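Local atomic coordinates of capsular polysaccharide export system protein KpsC (Thermosulfurimonas dismutans, PDB entry 6MGB), a protein that is a beta-2,4 Kdo-transferase that binds CMP and probably helps build the conserved glycolipid anchor of Gram-negative bacterial capsules. Residues A[146-151]-A[228-233]; A[156-161]-A[236-241]; A[160-165]-A[247-252]. All coordinates share one frame; numbering follows the deposited sequence.

In the fold
Along the chain from the N terminus, the loop 146-151 comes first. It closes onto residues 228-233 across 77 residues, forming interaction 1. Strand 158-162 follows and lies inside the parallel sheet; interactions 2 and 3 both start from it. Interaction 2 joins 156-161 to 236-241, and interaction 3 joins 160-165 to 247-252. Interaction 1 crosses interactions 2 and 3; the latter two start from the same strand, with Leu160 and Leu161 in common. Interaction 1 ties a surface loop to the start of helix 232-236, interaction 2 ties strand 158-162 to the approach of strand 241-244, and interaction 3 reaches helix 248-255. Interactions 1 and 3 both touch CMP.

Interaction 1 of 3, residues A[146-151]-A[228-233]; sequences PVPRGY and EEFNPV. With C5P (cytidine-5'-monophosphate), chain D.
Phe230 meets Val147, Pro148 and Tyr151 between two segments without regular strand pairing, whose backbones come nearest at Pro146 and Asn231, with CA atoms 5.7 Å apart. Residues 148-151 form a type II beta turn. Its Gly150 has a positive phi of 95°, where a side chain would jam against the preceding carbonyl oxygen. The rings of Tyr151 and Phe230 make an edge-to-face pair, with centroids 5.0 Å apart and planes at 83°. Phe230 supplies the edge and Tyr151 the face; Phe230 CZ lies 3.6 Å from Tyr151 CE1. Val147 CG2 sits over one face of Phe230 in a CH-pi contact, 3.9 Å from the ring centroid. With CG1 anti to the backbone N (chi1 172°), CG2 is set beside that N and over the Phe230 ring. The opposite face of Phe230 carries Glu228 CB, near the rim. Pro148 CD adds an apolar touch, 3.8 Å from Phe230 CE1. An alanine at Phe230 is likely to leave the Tyr151 face without its edge partner and open a gap beneath Val147 CG2. Glu228 OE1 comes to the edge of the Tyr151 ring, while its OE2 forms a salt bridge with Lys145. Beyond Phe230, Asn231 is the N-cap of helix 232-236, and Pro232 CG lies 3.5 Å from O2' of CMP. Val147 N is bonded to Asp234 of that helix. No hydrogen bond crosses between the two segments themselves, so their contact is aromatic and apolar, round one buried ring.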
loop_
_atom_site.group_PDB
_atom_site.type_symbol
_atom_site.label_atom_id
_atom_site.label_comp_id
_atom_site.label_asym_id
_atom_site.label_seq_id
_atom_site.Cartn_x
_atom_site.Cartn_y
_atom_site.Cartn_z
ATOM N N PRO A 146 11.058 -13.411 -12.939
ATOM C CA PRO A 146 12.235 -12.547 -13.077
ATOM C C PRO A 146 12.289 -11.890 -14.446
ATOM O O PRO A 146 11.761 -12.407 -15.434
ATOM C CB PRO A 146 13.414 -13.509 -12.879
ATOM C CG PRO A 146 12.833 -14.722 -12.228
ATOM C CD PRO A 146 11.434 -14.821 -12.733
ATOM N N VAL A 147 12.939 -10.732 -14.496
ATOM C CA VAL A 147 13.213 -10.064 -15.765
ATOM C C VAL A 147 14.397 -10.776 -16.408
ATOM O O VAL A 147 15.494 -10.784 -15.832
ATOM C CB VAL A 147 13.500 -8.566 -15.570
ATOM C CG1 VAL A 147 13.980 -7.935 -16.876
ATOM C CG2 VAL A 147 12.258 -7.850 -15.064
ATOM N N PRO A 148 14.238 -11.380 -17.584
ATOM C CA PRO A 148 15.362 -12.103 -18.185
ATOM C C PRO A 148 16.470 -11.155 -18.611
ATOM O O PRO A 148 16.231 -10.006 -18.989
ATOM C CB PRO A 148 14.729 -12.798 -19.395
ATOM C CG PRO A 148 13.587 -11.923 -19.764
ATOM C CD PRO A 148 13.060 -11.364 -18.471
ATOM N N ARG A 149 17.701 -11.652 -18.540
ATOM C CA ARG A 149 18.830 -10.891 -19.051
ATOM C C ARG A 149 18.695 -10.736 -20.560
ATOM O O ARG A 149 18.278 -11.662 -21.261
ATOM C CB ARG A 149 20.145 -11.583 -18.700
ATOM C CG ARG A 149 21.383 -10.753 -19.005
ATOM C CD ARG A 149 22.645 -11.450 -18.526
ATOM N NE ARG A 149 23.601 -11.665 -19.610
ATOM C CZ ARG A 149 23.481 -12.607 -20.540
ATOM N NH1 ARG A 149 22.439 -13.427 -20.534
ATOM N NH2 ARG A 149 24.404 -12.727 -21.484
ATOM N N GLY A 150 19.041 -9.553 -21.058
ATOM C CA GLY A 150 18.830 -9.211 -22.447
ATOM C C GLY A 150 17.541 -8.464 -22.715
ATOM O O GLY A 150 17.381 -7.912 -23.809
ATOM N N TYR A 151 16.617 -8.436 -21.752
ATOM C CA TYR A 151 15.394 -7.658 -21.917
ATOM C C TYR A 151 15.713 -6.175 -22.066
ATOM O O TYR A 151 15.157 -5.490 -22.934
ATOM C CB TYR A 151 14.464 -7.894 -20.725
ATOM C CG TYR A 151 13.072 -7.330 -20.902
ATOM C CD1 TYR A 151 12.050 -8.111 -21.426
ATOM C CD2 TYR A 151 12.778 -6.023 -20.542
ATOM C CE1 TYR A 151 10.774 -7.604 -21.590
ATOM C CE2 TYR A 151 11.505 -5.507 -20.701
ATOM C CZ TYR A 151 10.507 -6.302 -21.225
ATOM O OH TYR A 151 9.238 -5.794 -21.386
ATOM N N GLU A 228 3.939 -7.988 -19.344
ATOM C CA GLU A 228 4.439 -9.209 -18.737
ATOM C C GLU A 228 4.445 -9.063 -17.221
ATOM O O GLU A 228 4.691 -7.980 -16.679
ATOM C CB GLU A 228 5.847 -9.534 -19.238
ATOM C CG GLU A 228 5.919 -9.834 -20.724
ATOM C CD GLU A 228 7.286 -10.323 -21.162
ATOM O OE1 GLU A 228 7.887 -9.694 -22.059
ATOM O OE2 GLU A 228 7.759 -11.338 -20.608
ATOM N N GLU A 229 4.165 -10.167 -16.537
ATOM C CA GLU A 229 3.994 -10.148 -15.087
ATOM C C GLU A 229 5.348 -10.338 -14.404
ATOM O O GLU A 229 5.650 -11.370 -13.802
ATOM C CB GLU A 229 2.996 -11.212 -14.664
ATOM C CG GLU A 229 2.488 -11.031 -13.262
ATOM C CD GLU A 229 1.011 -11.302 -13.169
ATOM O OE1 GLU A 229 0.331 -10.629 -12.366
ATOM O OE2 GLU A 229 0.521 -12.196 -13.891
ATOM N N PHE A 230 6.166 -9.297 -14.506
ATOM C CA PHE A 230 7.481 -9.303 -13.890
ATOM C C PHE A 230 7.375 -9.073 -12.389
ATOM O O PHE A 230 6.490 -8.362 -11.905
ATOM C CB PHE A 230 8.366 -8.218 -14.504
ATOM C CG PHE A 230 8.760 -8.486 -15.927
ATOM C CD1 PHE A 230 9.229 -9.731 -16.309
ATOM C CD2 PHE A 230 8.662 -7.490 -16.881
ATOM C CE1 PHE A 230 9.593 -9.977 -17.616
ATOM C CE2 PHE A 230 9.024 -7.729 -18.190
ATOM C CZ PHE A 230 9.490 -8.975 -18.558
ATOM N N ASN A 231 8.291 -9.689 -11.654
ATOM C CA ASN A 231 8.456 -9.370 -10.246
ATOM C C ASN A 231 8.741 -7.876 -10.123
ATOM O O ASN A 231 9.727 -7.396 -10.703
ATOM C CB ASN A 231 9.589 -10.195 -9.639
ATOM C CG ASN A 231 9.797 -9.908 -8.163
ATOM O OD1 ASN A 231 9.661 -8.774 -7.718
ATOM N ND2 ASN A 231 10.126 -10.941 -7.398
ATOM N N PRO A 232 7.923 -7.112 -9.392
ATOM C CA PRO A 232 8.082 -5.647 -9.430
ATOM C C PRO A 232 9.425 -5.156 -8.918
ATOM O O PRO A 232 9.986 -4.211 -9.484
ATOM C CB PRO A 232 6.919 -5.148 -8.559
ATOM C CG PRO A 232 6.552 -6.304 -7.693
ATOM C CD PRO A 232 6.808 -7.523 -8.521
ATOM N N VAL A 233 9.962 -5.763 -7.859
ATOM C CA VAL A 233 11.228 -5.277 -7.319
ATOM C C VAL A 233 12.396 -5.691 -8.209
ATOM O O VAL A 233 13.423 -5.005 -8.247
ATOM C CB VAL A 233 11.419 -5.755 -5.870
ATOM C CG1 VAL A 233 10.327 -5.188 -4.977
ATOM C CG2 VAL A 233 11.424 -7.261 -5.791
HETATM O O3P C5P D . -0.823 0.497 -4.821
HETATM P P C5P D . -1.055 -0.409 -6.008
HETATM O O1P C5P D . -0.929 0.413 -7.286
HETATM O O2P C5P D . -2.344 -1.206 -6.067
HETATM O "O5'" C5P D . 0.156 -1.440 -6.001
HETATM C "C5'" C5P D . 0.124 -2.618 -5.210
HETATM C "C4'" C5P D . 1.331 -3.477 -5.487
HETATM O "O4'" C5P D . 1.186 -4.092 -6.794
HETATM C "C3'" C5P D . 2.656 -2.732 -5.569
HETATM O "O3'" C5P D . 3.243 -2.522 -4.296
HETATM C "C2'" C5P D . 3.494 -3.622 -6.480
HETATM O "O2'" C5P D . 4.056 -4.710 -5.761
HETATM C "C1'" C5P D . 2.437 -4.159 -7.446
HETATM N N1 C5P D . 2.360 -3.354 -8.688
HETATM C C2 C5P D . 3.013 -3.838 -9.946
HETATM N N3 C5P D . 2.927 -3.012 -11.202
HETATM C C4 C5P D . 2.206 -1.743 -11.206
HETATM C C5 C5P D . 1.557 -1.262 -9.954
HETATM C C6 C5P D . 1.643 -2.088 -8.700
HETATM O O2 C5P D . 3.598 -4.865 -9.949
HETATM N N4 C5P D . 2.125 -0.941 -12.423
#

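Interaction 2 of 3, residues A[156-161]-A[236-241]; sequences RERVLL and LSHFDR
The contact belongs to the six-stranded parallel sheet whose strand ends border the CMP site, where strand 158-162 runs beside strand 241-244 and the turn before the latter folds against it. Arg158 and Leu160 of the first strand take Phe239 between them. Leu160 CB stands over the centre of one ring face, in a CH-pi contact 3.6 Å from the Phe239 centroid. The Arg158 chain passes over the opposite face, off towards the rim, with Arg158 CD 3.7 Å from Phe239 CE1. Its guanidinium plane is nearly perpendicular to the ring, at 86°, and any cation-pi attraction is long and at most weak. Arg158 CG lies between the backbone N and the carbonyl carbon (chi1 55°), and the chain then runs extended to NE. This brings Arg158 NE to His238 O, a hydrogen bond of 2.9 Å with an N-H...O angle of 155°. The oxygen lies close to the guanidinium plane, while the donor is tilted from the carbonyl plane. Arg158 NH2 adds a weak bond to the same oxygen, and NH1 bonds to Thr153 O. Two N-H groups of Arg158, one of them weakly, thus grip one carbonyl of the turn 236-239. Further along, Leu160 CD2 packs on Leu236 CD2 at 3.9 Å, crossing at about a right angle. The backbones join where Leu160 N gives a weak hydrogen bond to Arg241 O, at 3.3 Å. A water bridges the stretch before this bond, donating to Arg158 O at 2.6 Å and accepting from Asp240 N. Arg241 itself turns to a salt bridge with Glu259. Neighbouring parallel strands, the second entered from a helix and turn, are typical of the Rossmann-like domains of GT-B glycosyltransferases.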
loop_
_atom_site.group_PDB
_atom_site.type_symbol
_atom_site.label_atom_id
_atom_site.label_comp_id
_atom_site.label_asym_id
_atom_site.label_seq_id
_atom_site.Cartn_x
_atom_site.Cartn_y
_atom_site.Cartn_z
ATOM N N ARG A 156 21.587 1.776 -21.252
ATOM C CA ARG A 156 20.670 2.611 -22.015
ATOM C C ARG A 156 19.827 3.453 -21.064
ATOM O O ARG A 156 19.263 2.931 -20.098
ATOM C CB ARG A 156 19.778 1.740 -22.899
ATOM C CG ARG A 156 18.875 2.507 -23.853
ATOM C CD ARG A 156 19.673 3.287 -24.886
ATOM N NE ARG A 156 18.821 3.801 -25.957
ATOM C CZ ARG A 156 18.591 3.178 -27.112
ATOM N NH1 ARG A 156 19.152 2.002 -27.374
ATOM N NH2 ARG A 156 17.795 3.734 -28.014
ATOM N N GLU A 157 19.748 4.754 -21.333
ATOM C CA GLU A 157 18.957 5.642 -20.492
ATOM C C GLU A 157 17.478 5.298 -20.621
ATOM O O GLU A 157 16.962 5.141 -21.732
ATOM C CB GLU A 157 19.197 7.102 -20.880
ATOM C CG GLU A 157 18.586 8.105 -19.913
ATOM C CD GLU A 157 18.630 9.530 -20.434
ATOM O OE1 GLU A 157 19.242 9.760 -21.500
ATOM O OE2 GLU A 157 18.049 10.422 -19.780
ATOM N N ARG A 158 16.798 5.182 -19.484
ATOM C CA ARG A 158 15.401 4.768 -19.477
ATOM C C ARG A 158 14.784 5.101 -18.127
ATOM O O ARG A 158 15.468 5.093 -17.099
ATOM C CB ARG A 158 15.270 3.268 -19.763
ATOM C CG ARG A 158 16.084 2.415 -18.809
ATOM C CD ARG A 158 15.884 0.927 -19.028
ATOM N NE ARG A 158 16.791 0.158 -18.177
ATOM C CZ ARG A 158 17.922 -0.416 -18.584
ATOM N NH1 ARG A 158 18.309 -0.344 -19.852
ATOM N NH2 ARG A 158 18.670 -1.078 -17.712
ATOM N N VAL A 159 13.480 5.385 -18.142
ATOM C CA VAL A 159 12.714 5.651 -16.932
ATOM C C VAL A 159 11.481 4.756 -16.937
ATOM O O VAL A 159 11.079 4.217 -17.970
ATOM C CB VAL A 159 12.307 7.136 -16.808
ATOM C CG1 VAL A 159 13.538 8.031 -16.882
ATOM C CG2 VAL A 159 11.302 7.523 -17.887
ATOM N N LEU A 160 10.876 4.606 -15.760
ATOM C CA LEU A 160 9.733 3.723 -15.572
ATOM C C LEU A 160 8.546 4.516 -15.045
ATOM O O LEU A 160 8.674 5.256 -14.063
ATOM C CB LEU A 160 10.066 2.585 -14.602
ATOM C CG LEU A 160 8.955 1.549 -14.398
ATOM C CD1 LEU A 160 8.659 0.809 -15.695
ATOM C CD2 LEU A 160 9.327 0.571 -13.296
ATOM N N LEU A 161 7.397 4.355 -15.698
ATOM C CA LEU A 161 6.132 4.917 -15.241
ATOM C C LEU A 161 5.268 3.790 -14.690
ATOM O O LEU A 161 5.129 2.743 -15.329
ATOM C CB LEU A 161 5.404 5.636 -16.383
ATOM C CG LEU A 161 5.873 7.046 -16.764
ATOM C CD1 LEU A 161 7.385 7.136 -16.906
ATOM C CD2 LEU A 161 5.199 7.474 -18.058
ATOM N N LEU A 236 12.183 -3.045 -10.950
ATOM C CA LEU A 236 12.644 -1.737 -10.494
ATOM C C LEU A 236 14.163 -1.635 -10.496
ATOM O O LEU A 236 14.709 -0.542 -10.684
ATOM C CB LEU A 236 12.099 -1.456 -9.094
ATOM C CG LEU A 236 10.614 -1.092 -9.032
ATOM C CD1 LEU A 236 10.087 -1.241 -7.613
ATOM C CD2 LEU A 236 10.400 0.327 -9.533
ATOM N N SER A 237 14.864 -2.754 -10.297
ATOM C CA SER A 237 16.321 -2.716 -10.222
ATOM C C SER A 237 16.959 -2.220 -11.513
ATOM O O SER A 237 18.133 -1.833 -11.501
ATOM C CB SER A 237 16.867 -4.104 -9.886
ATOM O OG SER A 237 16.764 -4.975 -10.998
ATOM N N HIS A 238 16.223 -2.225 -12.623
ATOM C CA HIS A 238 16.761 -1.826 -13.917
ATOM C C HIS A 238 16.560 -0.348 -14.216
ATOM O O HIS A 238 16.867 0.093 -15.328
ATOM C CB HIS A 238 16.126 -2.663 -15.026
ATOM C CG HIS A 238 16.486 -4.113 -14.965
ATOM N ND1 HIS A 238 17.593 -4.632 -15.602
ATOM C CD2 HIS A 238 15.890 -5.154 -14.339
ATOM C CE1 HIS A 238 17.661 -5.931 -15.374
ATOM N NE2 HIS A 238 16.640 -6.273 -14.609
ATOM N N PHE A 239 16.052 0.423 -13.258
ATOM C CA PHE A 239 15.828 1.846 -13.442
ATOM C C PHE A 239 16.428 2.608 -12.269
ATOM O O PHE A 239 16.616 2.066 -11.178
ATOM C CB PHE A 239 14.330 2.173 -13.565
ATOM C CG PHE A 239 13.651 1.487 -14.716
ATOM C CD1 PHE A 239 13.513 2.126 -15.938
ATOM C CD2 PHE A 239 13.146 0.204 -14.576
ATOM C CE1 PHE A 239 12.887 1.497 -16.999
ATOM C CE2 PHE A 239 12.520 -0.430 -15.633
ATOM C CZ PHE A 239 12.392 0.217 -16.846
ATOM N N ASP A 240 16.742 3.877 -12.517
ATOM C CA ASP A 240 17.137 4.800 -11.461
ATOM C C ASP A 240 16.033 5.773 -11.081
ATOM O O ASP A 240 15.997 6.234 -9.935
ATOM C CB ASP A 240 18.369 5.603 -11.889
ATOM C CG ASP A 240 19.584 4.728 -12.124
ATOM O OD1 ASP A 240 19.718 3.697 -11.434
ATOM O OD2 ASP A 240 20.406 5.074 -12.998
ATOM N N ARG A 241 15.131 6.085 -12.012
ATOM C CA ARG A 241 14.115 7.111 -11.824
ATOM C C ARG A 241 12.742 6.517 -12.099
ATOM O O ARG A 241 12.515 5.943 -13.169
ATOM C CB ARG A 241 14.386 8.302 -12.749
ATOM C CG ARG A 241 13.331 9.386 -12.718
ATOM C CD ARG A 241 13.772 10.585 -13.540
ATOM N NE ARG A 241 14.800 11.371 -12.862
ATOM C CZ ARG A 241 15.442 12.398 -13.409
ATOM N NH1 ARG A 241 15.172 12.770 -14.653
ATOM N NH2 ARG A 241 16.358 13.055 -12.712
HETATM O O HOH W 1 16.111 5.743 -14.693
#

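Interaction 3 of 3, residues A[160-165]-A[247-252]; sequences LLIDQT and SQMGFE. With C5P (cytidine-5'-monophosphate), chain D.
Ile162 of strand 160-162 faces Met249 near the start of helix 248-252; the axes of the strand and helix segments come within 9.8 Å, with 140° between their directions. The nearest CA atoms are those of Gln164 and Ser247. Ile162 and Ser247 bury the most surface here. Ile162 has two conformers; in one, CD1 reaches Met249 CG at 3.8 Å and CG2 lies near Ser247 OG and N4 of CMP, so these touches are less certain. Leu160 CD2 touches Met249 CE only marginally. The aliphatic part of Gln164 packs on Ser247 CB, and its amide end bonds to Asp168 and Ser246. Ser247, the helix N-cap, accepts from Met249 N through OG. Ser247 OG also donates to O1P of the CMP phosphate, at 2.8 Å. Gln248 N gives a nearly straight bond (173°) to O3P at 2.8 Å. The helix N terminus therefore meets the phosphate, and its dipole would probably help hold that charge. At the other end of the nucleotide, Asp163 O accepts from N4 at 2.9 Å. Met249 SD lies 3.4 Å from N3 of the base. Glu252 OE1 accepts from the ribose O2', and OE2 accepts weakly from O3'. Lys200 and His202 add further bonds to CMP. A nucleotide held between strand ends and a helix N terminus is typical of the donor site of GT-B glycosyltransferases.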
loop_
_atom_site.group_PDB
_atom_site.type_symbol
_atom_site.label_atom_id
_atom_site.label_comp_id
_atom_site.label_asym_id
_atom_site.label_seq_id
_atom_site.Cartn_x
_atom_site.Cartn_y
_atom_site.Cartn_z
ATOM N N LEU A 160 10.876 4.606 -15.760
ATOM C CA LEU A 160 9.733 3.723 -15.572
ATOM C C LEU A 160 8.546 4.516 -15.045
ATOM O O LEU A 160 8.674 5.256 -14.063
ATOM C CB LEU A 160 10.066 2.585 -14.602
ATOM C CG LEU A 160 8.955 1.549 -14.398
ATOM C CD1 LEU A 160 8.659 0.809 -15.695
ATOM C CD2 LEU A 160 9.327 0.571 -13.296
ATOM N N LEU A 161 7.397 4.355 -15.698
ATOM C CA LEU A 161 6.132 4.917 -15.241
ATOM C C LEU A 161 5.268 3.790 -14.690
ATOM O O LEU A 161 5.129 2.743 -15.329
ATOM C CB LEU A 161 5.404 5.636 -16.383
ATOM C CG LEU A 161 5.873 7.046 -16.764
ATOM C CD1 LEU A 161 7.385 7.136 -16.906
ATOM C CD2 LEU A 161 5.199 7.474 -18.058
ATOM N N ILE A 162 4.697 4.007 -13.508
ATOM C CA ILE A 162 3.877 3.007 -12.833
ATOM C C ILE A 162 2.415 3.302 -13.141
ATOM O O ILE A 162 1.921 4.401 -12.869
ATOM C CB ILE A 162 4.134 3.001 -11.317
ATOM C CG1 ILE A 162 5.605 2.677 -11.032
ATOM C CG2 ILE A 162 3.215 1.995 -10.617
ATOM C CD1 ILE A 162 6.002 2.816 -9.577
ATOM N N ASP A 163 1.720 2.319 -13.708
ATOM C CA ASP A 163 0.290 2.444 -13.944
ATOM C C ASP A 163 -0.469 1.842 -12.767
ATOM O O ASP A 163 0.058 1.025 -12.009
ATOM C CB ASP A 163 -0.112 1.749 -15.249
ATOM C CG ASP A 163 -1.468 2.208 -15.763
ATOM O OD1 ASP A 163 -1.949 3.272 -15.322
ATOM O OD2 ASP A 163 -2.058 1.504 -16.613
ATOM N N GLN A 164 -1.722 2.264 -12.615
ATOM C CA GLN A 164 -2.563 1.818 -11.514
ATOM C C GLN A 164 -3.905 1.347 -12.062
ATOM O O GLN A 164 -4.175 1.427 -13.266
ATOM C CB GLN A 164 -2.735 2.935 -10.479
ATOM C CG GLN A 164 -1.475 3.185 -9.670
ATOM C CD GLN A 164 -1.549 4.447 -8.837
ATOM O OE1 GLN A 164 -0.838 5.418 -9.094
ATOM N NE2 GLN A 164 -2.410 4.438 -7.827
ATOM N N THR A 165 -4.744 0.831 -11.168
ATOM C CA THR A 165 -6.049 0.306 -11.543
ATOM C C THR A 165 -7.094 1.407 -11.464
ATOM O O THR A 165 -7.106 2.204 -10.521
ATOM C CB THR A 165 -6.462 -0.850 -10.628
ATOM O OG1 THR A 165 -6.641 -0.364 -9.292
ATOM C CG2 THR A 165 -5.409 -1.946 -10.632
ATOM N N SER A 247 0.917 4.866 -6.331
ATOM C CA SER A 247 1.010 3.420 -6.188
ATOM C C SER A 247 1.940 3.030 -5.041
ATOM O O SER A 247 2.945 3.690 -4.769
ATOM C CB SER A 247 1.511 2.794 -7.488
ATOM O OG SER A 247 1.730 1.403 -7.336
ATOM N N GLN A 248 1.598 1.924 -4.371
ATOM C CA GLN A 248 2.504 1.352 -3.380
ATOM C C GLN A 248 3.832 0.958 -4.010
ATOM O O GLN A 248 4.856 0.900 -3.319
ATOM C CB GLN A 248 1.861 0.134 -2.712
ATOM C CG GLN A 248 2.764 -0.579 -1.709
ATOM C CD GLN A 248 2.101 -1.793 -1.089
ATOM O OE1 GLN A 248 0.875 -1.900 -1.061
ATOM N NE2 GLN A 248 2.912 -2.719 -0.595
ATOM N N MET A 249 3.839 0.678 -5.315
ATOM C CA MET A 249 5.081 0.314 -5.983
ATOM C C MET A 249 6.093 1.449 -5.944
ATOM O O MET A 249 7.296 1.199 -6.071
ATOM C CB MET A 249 4.793 -0.104 -7.427
ATOM C CG MET A 249 5.995 -0.667 -8.163
ATOM S SD MET A 249 5.525 -1.494 -9.697
ATOM C CE MET A 249 7.133 -1.872 -10.386
ATOM N N GLY A 250 5.632 2.690 -5.769
ATOM C CA GLY A 250 6.559 3.792 -5.566
ATOM C C GLY A 250 7.362 3.642 -4.289
ATOM O O GLY A 250 8.556 3.952 -4.254
ATOM N N PHE A 251 6.722 3.161 -3.221
ATOM C CA PHE A 251 7.455 2.920 -1.983
ATOM C C PHE A 251 8.396 1.733 -2.127
ATOM O O PHE A 251 9.500 1.741 -1.570
ATOM C CB PHE A 251 6.488 2.692 -0.824
ATOM C CG PHE A 251 7.168 2.611 0.511
ATOM C CD1 PHE A 251 7.837 3.710 1.022
ATOM C CD2 PHE A 251 7.146 1.440 1.250
ATOM C CE1 PHE A 251 8.473 3.645 2.248
ATOM C CE2 PHE A 251 7.778 1.369 2.479
ATOM C CZ PHE A 251 8.442 2.474 2.977
ATOM N N GLU A 252 7.980 0.702 -2.865
ATOM C CA GLU A 252 8.878 -0.418 -3.127
ATOM C C GLU A 252 10.121 0.049 -3.874
ATOM O O GLU A 252 11.228 -0.445 -3.627
ATOM C CB GLU A 252 8.141 -1.506 -3.906
ATOM C CG GLU A 252 7.057 -2.181 -3.082
ATOM C CD GLU A 252 6.286 -3.230 -3.852
ATOM O OE1 GLU A 252 6.461 -3.324 -5.086
ATOM O OE2 GLU A 252 5.499 -3.964 -3.217
HETATM O O3P C5P D . -0.823 0.497 -4.821
HETATM P P C5P D . -1.055 -0.409 -6.008
HETATM O O1P C5P D . -0.929 0.413 -7.286
HETATM O O2P C5P D . -2.344 -1.206 -6.067
HETATM O "O5'" C5P D . 0.156 -1.440 -6.001
HETATM C "C5'" C5P D . 0.124 -2.618 -5.210
HETATM C "C4'" C5P D . 1.331 -3.477 -5.487
HETATM O "O4'" C5P D . 1.186 -4.092 -6.794
HETATM C "C3'" C5P D . 2.656 -2.732 -5.569
HETATM O "O3'" C5P D . 3.243 -2.522 -4.296
HETATM C "C2'" C5P D . 3.494 -3.622 -6.480
HETATM O "O2'" C5P D . 4.056 -4.710 -5.761
HETATM C "C1'" C5P D . 2.437 -4.159 -7.446
HETATM N N1 C5P D . 2.360 -3.354 -8.688
HETATM C C2 C5P D . 3.013 -3.838 -9.946
HETATM N N3 C5P D . 2.927 -3.012 -11.202
HETATM C C4 C5P D . 2.206 -1.743 -11.206
HETATM C C5 C5P D . 1.557 -1.262 -9.954
HETATM C C6 C5P D . 1.643 -2.088 -8.700
HETATM O O2 C5P D . 3.598 -4.865 -9.949
HETATM N N4 C5P D . 2.125 -0.941 -12.423
#